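Local coordinates for protein putative laminarinase (PDB 2WLQ) that probably hydrolyses beta-1,3-glucan chains such as laminarin as a family 16 glycoside hydrolase and, in this nucleophile-disabled variant, holds a bound laminarin oligosaccharide, at residues W99-E104 and I248-F253. The protein carries 1 engineered substitution. Residues are numbered along the deposited sequence; the frame is centred on the assembly and turned at random.
Sequences WPAAWE and IINLTF. With BGC (beta-D-glucopyranose), chain C; BGC (beta-D-glucopyranose), chain B; BGC (beta-D-glucopyranose), chain D.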
ATOM      1  N   TRP A  99       6.628   7.902  -0.601  1.00  4.55           N
ATOM      2  CA  TRP A  99       6.619   6.490  -0.217  1.00  4.43           C
ATOM      3  C   TRP A  99       5.176   6.169   0.208  1.00  4.53           C
ATOM      4  O   TRP A  99       4.836   6.207   1.403  1.00  4.41           O
ATOM      5  CB  TRP A  99       7.637   6.276   0.897  1.00  5.48           C
ATOM      6  CG  TRP A  99       7.726   4.878   1.452  1.00  4.70           C
ATOM      7  CD1 TRP A  99       7.085   3.751   1.007  1.00  6.35           C
ATOM      8  CD2 TRP A  99       8.553   4.467   2.550  1.00  5.37           C
ATOM      9  NE1 TRP A  99       7.424   2.669   1.807  1.00  4.89           N
ATOM     10  CE2 TRP A  99       8.329   3.090   2.757  1.00  5.92           C
ATOM     11  CE3 TRP A  99       9.425   5.150   3.411  1.00  8.39           C
ATOM     12  CZ2 TRP A  99       8.951   2.377   3.792  1.00  6.92           C
ATOM     13  CZ3 TRP A  99      10.073   4.429   4.410  1.00  7.38           C
ATOM     14  CH2 TRP A  99       9.838   3.069   4.588  1.00  6.71           C
ATOM     15  N   PRO A 100       4.315   5.898  -0.797  1.00  4.03           N
ATOM     16  CA  PRO A 100       2.938   5.553  -0.516  1.00  4.40           C
ATOM     17  C   PRO A 100       2.805   4.028  -0.248  1.00  3.66           C
ATOM     18  O   PRO A 100       3.616   3.215  -0.714  1.00  4.88           O
ATOM     19  CB  PRO A 100       2.228   5.918  -1.829  1.00  4.38           C
ATOM     20  CG  PRO A 100       3.232   5.597  -2.890  1.00  5.29           C
ATOM     21  CD  PRO A 100       4.588   5.974  -2.252  1.00  5.34           C
ATOM     22  N   ALA A 101       1.744   3.645   0.466  1.00  4.09           N
ATOM     23  CA  ALA A 101       1.507   2.220   0.647  1.00  3.72           C
ATOM     24  C   ALA A 101       0.044   1.951   0.964  1.00  3.86           C
ATOM     25  O   ALA A 101      -0.646   2.772   1.596  1.00  4.49           O
ATOM     26  CB  ALA A 101       2.364   1.709   1.780  1.00  5.06           C
ATOM     27  N   ALA A 102      -0.404   0.776   0.508  1.00  3.42           N
ATOM     28  CA  ALA A 102      -1.694   0.196   0.909  1.00  4.46           C
ATOM     29  C   ALA A 102      -1.316  -1.183   1.395  1.00  4.15           C
ATOM     30  O   ALA A 102      -0.684  -1.944   0.668  1.00  4.41           O
ATOM     31  CB  ALA A 102      -2.637   0.108  -0.268  1.00  5.35           C
ATOM     32  N   TRP A 103      -1.653  -1.484   2.644  1.00  4.81           N
ATOM     33  CA  TRP A 103      -1.105  -2.667   3.292  1.00  5.38           C
ATOM     34  C   TRP A 103      -1.943  -3.111   4.464  1.00  5.27           C
ATOM     35  O   TRP A 103      -2.952  -2.492   4.765  1.00  5.39           O
ATOM     36  CB  TRP A 103       0.334  -2.378   3.698  1.00  5.61           C
ATOM     37  CG  TRP A 103       0.554  -1.184   4.603  1.00  5.16           C
ATOM     38  CD1 TRP A 103       0.291   0.139   4.314  1.00  5.42           C
ATOM     39  CD2 TRP A 103       1.127  -1.205   5.906  1.00  5.66           C
ATOM     40  NE1 TRP A 103       0.689   0.937   5.363  1.00  6.20           N
ATOM     41  CE2 TRP A 103       1.185   0.139   6.362  1.00  4.66           C
ATOM     42  CE3 TRP A 103       1.604  -2.228   6.746  1.00  6.46           C
ATOM     43  CZ2 TRP A 103       1.739   0.489   7.608  1.00  7.01           C
ATOM     44  CZ3 TRP A 103       2.154  -1.869   7.993  1.00  7.14           C
ATOM     45  CH2 TRP A 103       2.200  -0.532   8.409  1.00  8.60           C
ATOM     46  N   GLU A 104      -1.557  -4.226   5.080  1.00  5.76           N
ATOM     47  CA  GLU A 104      -2.271  -4.745   6.248  1.00  6.14           C
ATOM     48  C   GLU A 104      -1.261  -5.117   7.310  1.00  6.16           C
ATOM     49  O   GLU A 104      -0.176  -5.620   6.986  1.00  6.12           O
ATOM     50  CB  GLU A 104      -3.085  -5.986   5.883  1.00  6.34           C
ATOM     51  CG  GLU A 104      -4.218  -5.707   4.945  1.00  6.97           C
ATOM     52  CD  GLU A 104      -5.190  -6.863   4.807  1.00  8.69           C
ATOM     53  OE1 GLU A 104      -4.910  -7.965   5.367  1.00 10.04           O
ATOM     54  OE2 GLU A 104      -6.227  -6.708   4.085  1.00  7.99           O
ATOM     55  N   ILE A 248      -4.313  -0.480   6.144  1.00  5.12           N
ATOM     56  CA  ILE A 248      -3.720   0.849   6.269  1.00  5.25           C
ATOM     57  C   ILE A 248      -3.400   1.423   4.893  1.00  4.49           C
ATOM     58  O   ILE A 248      -2.935   0.697   4.008  1.00  4.59           O
ATOM     59  CB  ILE A 248      -2.457   0.800   7.144  1.00  5.11           C
ATOM     60  CG1 ILE A 248      -2.853   0.257   8.537  1.00  7.84           C
ATOM     61  CG2 ILE A 248      -1.825   2.217   7.259  1.00  6.84           C
ATOM     62  CD1 ILE A 248      -1.743   0.253   9.572  1.00 10.98           C
ATOM     63  N   ILE A 249      -3.726   2.695   4.689  1.00  4.12           N
ATOM     64  CA  ILE A 249      -3.372   3.405   3.459  1.00  4.58           C
ATOM     65  C   ILE A 249      -2.693   4.698   3.894  1.00  4.31           C
ATOM     66  O   ILE A 249      -3.211   5.451   4.719  1.00  5.03           O
ATOM     67  CB  ILE A 249      -4.604   3.713   2.594  1.00  4.88           C
ATOM     68  CG1 ILE A 249      -5.375   2.411   2.285  1.00  6.12           C
ATOM     69  CG2 ILE A 249      -4.157   4.440   1.299  1.00  6.70           C
ATOM     70  CD1 ILE A 249      -6.805   2.629   1.758  1.00  8.01           C
ATOM     71  N   ASN A 250      -1.479   4.936   3.410  1.00  4.27           N
ATOM     72  CA  ASN A 250      -0.708   6.083   3.891  1.00  4.66           C
ATOM     73  C   ASN A 250       0.186   6.677   2.822  1.00  4.62           C
ATOM     74  O   ASN A 250       0.402   6.106   1.737  1.00  4.28           O
ATOM     75  CB  ASN A 250       0.144   5.679   5.107  1.00  5.02           C
ATOM     76  CG  ASN A 250       1.271   4.759   4.726  1.00  5.66           C
ATOM     77  OD1 ASN A 250       1.063   3.556   4.576  1.00  7.68           O
ATOM     78  ND2 ASN A 250       2.477   5.306   4.535  1.00  6.63           N
ATOM     79  N   LEU A 251       0.771   7.820   3.166  1.00  4.42           N
ATOM     80  CA  LEU A 251       1.798   8.414   2.337  1.00  5.31           C
ATOM     81  C   LEU A 251       2.823   9.052   3.248  1.00  5.08           C
ATOM     82  O   LEU A 251       2.486   9.973   3.992  1.00  5.41           O
ATOM     83  CB  LEU A 251       1.213   9.505   1.428  1.00  5.07           C
ATOM     84  CG  LEU A 251       2.240  10.386   0.685  1.00  5.63           C
ATOM     85  CD1 LEU A 251       3.163   9.640  -0.253  1.00  5.51           C
ATOM     86  CD2 LEU A 251       1.475  11.492  -0.037  1.00  7.08           C
ATOM     87  N   THR A 252       4.049   8.528   3.222  1.00  5.38           N
ATOM     88  CA  THR A 252       5.165   9.144   3.914  1.00  5.72           C
ATOM     89  C   THR A 252       6.150   9.668   2.891  1.00  6.05           C
ATOM     90  O   THR A 252       5.948   9.549   1.672  1.00  5.54           O
ATOM     91  CB  THR A 252       5.776   8.238   5.039  1.00  5.30           C
ATOM     92  OG1 THR A 252       6.613   9.046   5.872  1.00  6.18           O
ATOM     93  CG2 THR A 252       6.568   7.061   4.474  1.00  7.17           C
ATOM     94  N   PHE A 253       7.200  10.318   3.392  1.00  6.30           N
ATOM     95  CA  PHE A 253       8.249  10.885   2.582  1.00  6.92           C
ATOM     96  C   PHE A 253       9.613  10.532   3.157  1.00  6.60           C
ATOM     97  O   PHE A 253       9.794  10.495   4.377  1.00  6.98           O
ATOM     98  CB  PHE A 253       8.176  12.419   2.609  1.00  6.61           C
ATOM     99  CG  PHE A 253       6.931  12.965   2.024  1.00  7.37           C
ATOM    100  CD1 PHE A 253       5.819  13.235   2.837  1.00  9.90           C
ATOM    101  CD2 PHE A 253       6.877  13.213   0.655  1.00 10.20           C
ATOM    102  CE1 PHE A 253       4.633  13.723   2.272  1.00 11.55           C
ATOM    103  CE2 PHE A 253       5.727  13.729   0.089  1.00 14.12           C
ATOM    104  CZ  PHE A 253       4.609  13.968   0.895  1.00 11.08           C
TER
HETATM  105  C2  BGC C   1       6.516  -1.972   6.753  1.00 10.73           C
HETATM  106  C3  BGC C   1       5.893  -0.832   7.547  1.00 10.02           C
HETATM  107  C4  BGC C   1       5.622   0.283   6.546  1.00  9.66           C
HETATM  108  C5  BGC C   1       4.606  -0.243   5.538  1.00  9.19           C
HETATM  109  C6  BGC C   1       4.138   0.774   4.499  1.00  9.97           C
HETATM  110  C1  BGC C   1       5.556  -2.418   5.661  1.00 12.05           C
HETATM  111  O1  BGC C   1       6.230  -3.282   4.800  1.00 13.71           O
HETATM  112  O2  BGC C   1       6.727  -3.113   7.556  1.00 12.15           O
HETATM  113  O3  BGC C   1       6.778  -0.302   8.512  1.00 10.15           O
HETATM  114  O4  BGC C   1       5.073   1.406   7.196  1.00  9.48           O
HETATM  115  O5  BGC C   1       5.204  -1.320   4.853  1.00  8.55           O
HETATM  116  O6  BGC C   1       5.232   1.315   3.745  1.00  8.55           O
HETATM  117  C2  BGC B   7      10.463  -1.007   4.163  1.00 14.27           C
HETATM  118  C3  BGC B   7       9.298  -1.917   3.813  1.00 11.84           C
HETATM  119  C4  BGC B   7       9.340  -2.453   2.398  1.00 11.47           C
HETATM  120  C5  BGC B   7      10.683  -3.096   2.137  1.00 10.89           C
HETATM  121  C6  BGC B   7      10.799  -3.558   0.699  1.00 13.85           C
HETATM  122  C1  BGC B   7      11.762  -1.704   3.794  1.00 15.60           C
HETATM  123  O2  BGC B   7      10.340  -0.710   5.544  1.00 15.81           O
HETATM  124  O3  BGC B   7       8.089  -1.237   4.033  1.00 11.08           O
HETATM  125  O4  BGC B   7       8.340  -3.470   2.254  1.00 10.31           O
HETATM  126  O5  BGC B   7      11.702  -2.145   2.450  1.00 13.64           O
HETATM  127  O6  BGC B   7      12.000  -4.303   0.576  1.00 16.44           O
HETATM  128  C2  BGC D   2       7.733  -0.353  10.675  1.00 12.41           C
HETATM  129  C3  BGC D   2       7.567  -0.841  12.121  1.00 12.69           C
HETATM  130  C4  BGC D   2       6.151  -0.641  12.646  1.00 12.30           C
HETATM  131  C5  BGC D   2       5.148  -1.237  11.656  1.00 10.88           C
HETATM  132  C6  BGC D   2       3.681  -0.993  12.003  1.00 10.57           C
HETATM  133  C1  BGC D   2       6.630  -0.914   9.802  1.00 11.41           C
HETATM  134  O2  BGC D   2       8.994  -0.712  10.130  1.00 13.00           O
HETATM  135  O3  BGC D   2       8.359  -0.031  12.960  1.00 15.37           O
HETATM  136  O4  BGC D   2       6.062  -1.351  13.880  1.00 13.31           O
HETATM  137  O5  BGC D   2       5.367  -0.631  10.381  1.00  9.88           O
HETATM  138  O6  BGC D   2       3.386   0.390  12.088  1.00 11.09           O
HETATM  139  O   HOH W   1       4.885   4.047   3.442  1.00  5.68           O
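W103 and N250 meet on the sugar-binding face of two antiparallel strands, 99-104 and 248-253, in the beta-sandwich of this family 16 enzyme. Six backbone hydrogen bonds join W99 with T252, A101 with N250 and W103 with I248.

A side-chain hydrogen bond makes the seventh: W103 NE1 donates to N250 OD1 (2.8 Å, N-H...O 147°), with indole and amide planes 78° apart. W103 CG sits between its backbone N and carbonyl carbon (chi1 57°), which turns the indole toward strand 248-253 and brings NE1 to N250. The amide's other end, N250 ND2, donates to a water that also donates to W99 O and hydrogen-bonds O6 of the chain C glucose. W99 NE1 hydrogen-bonds E120 OE2.

Apolar contacts fill in around these bonds. I248 CB makes a CH-pi contact with the five-membered ring of W103 (3.9 Å to its centroid), while C5 of the chain C glucose lies over the opposite face. A101, small enough to admit the sugar, brings CB within 3.4 Å of C6 of the same glucose. T252 CG2 packs 3.6 Å from W99 CE3. On the other face, P100 CB meets L251 CD1 (4.1 Å), near W289.

Backed by isoleucine and tethered by asparagine, W103 is thus probably held as a flat aromatic platform for glucose, the N250 bond and I248 limiting its rotation.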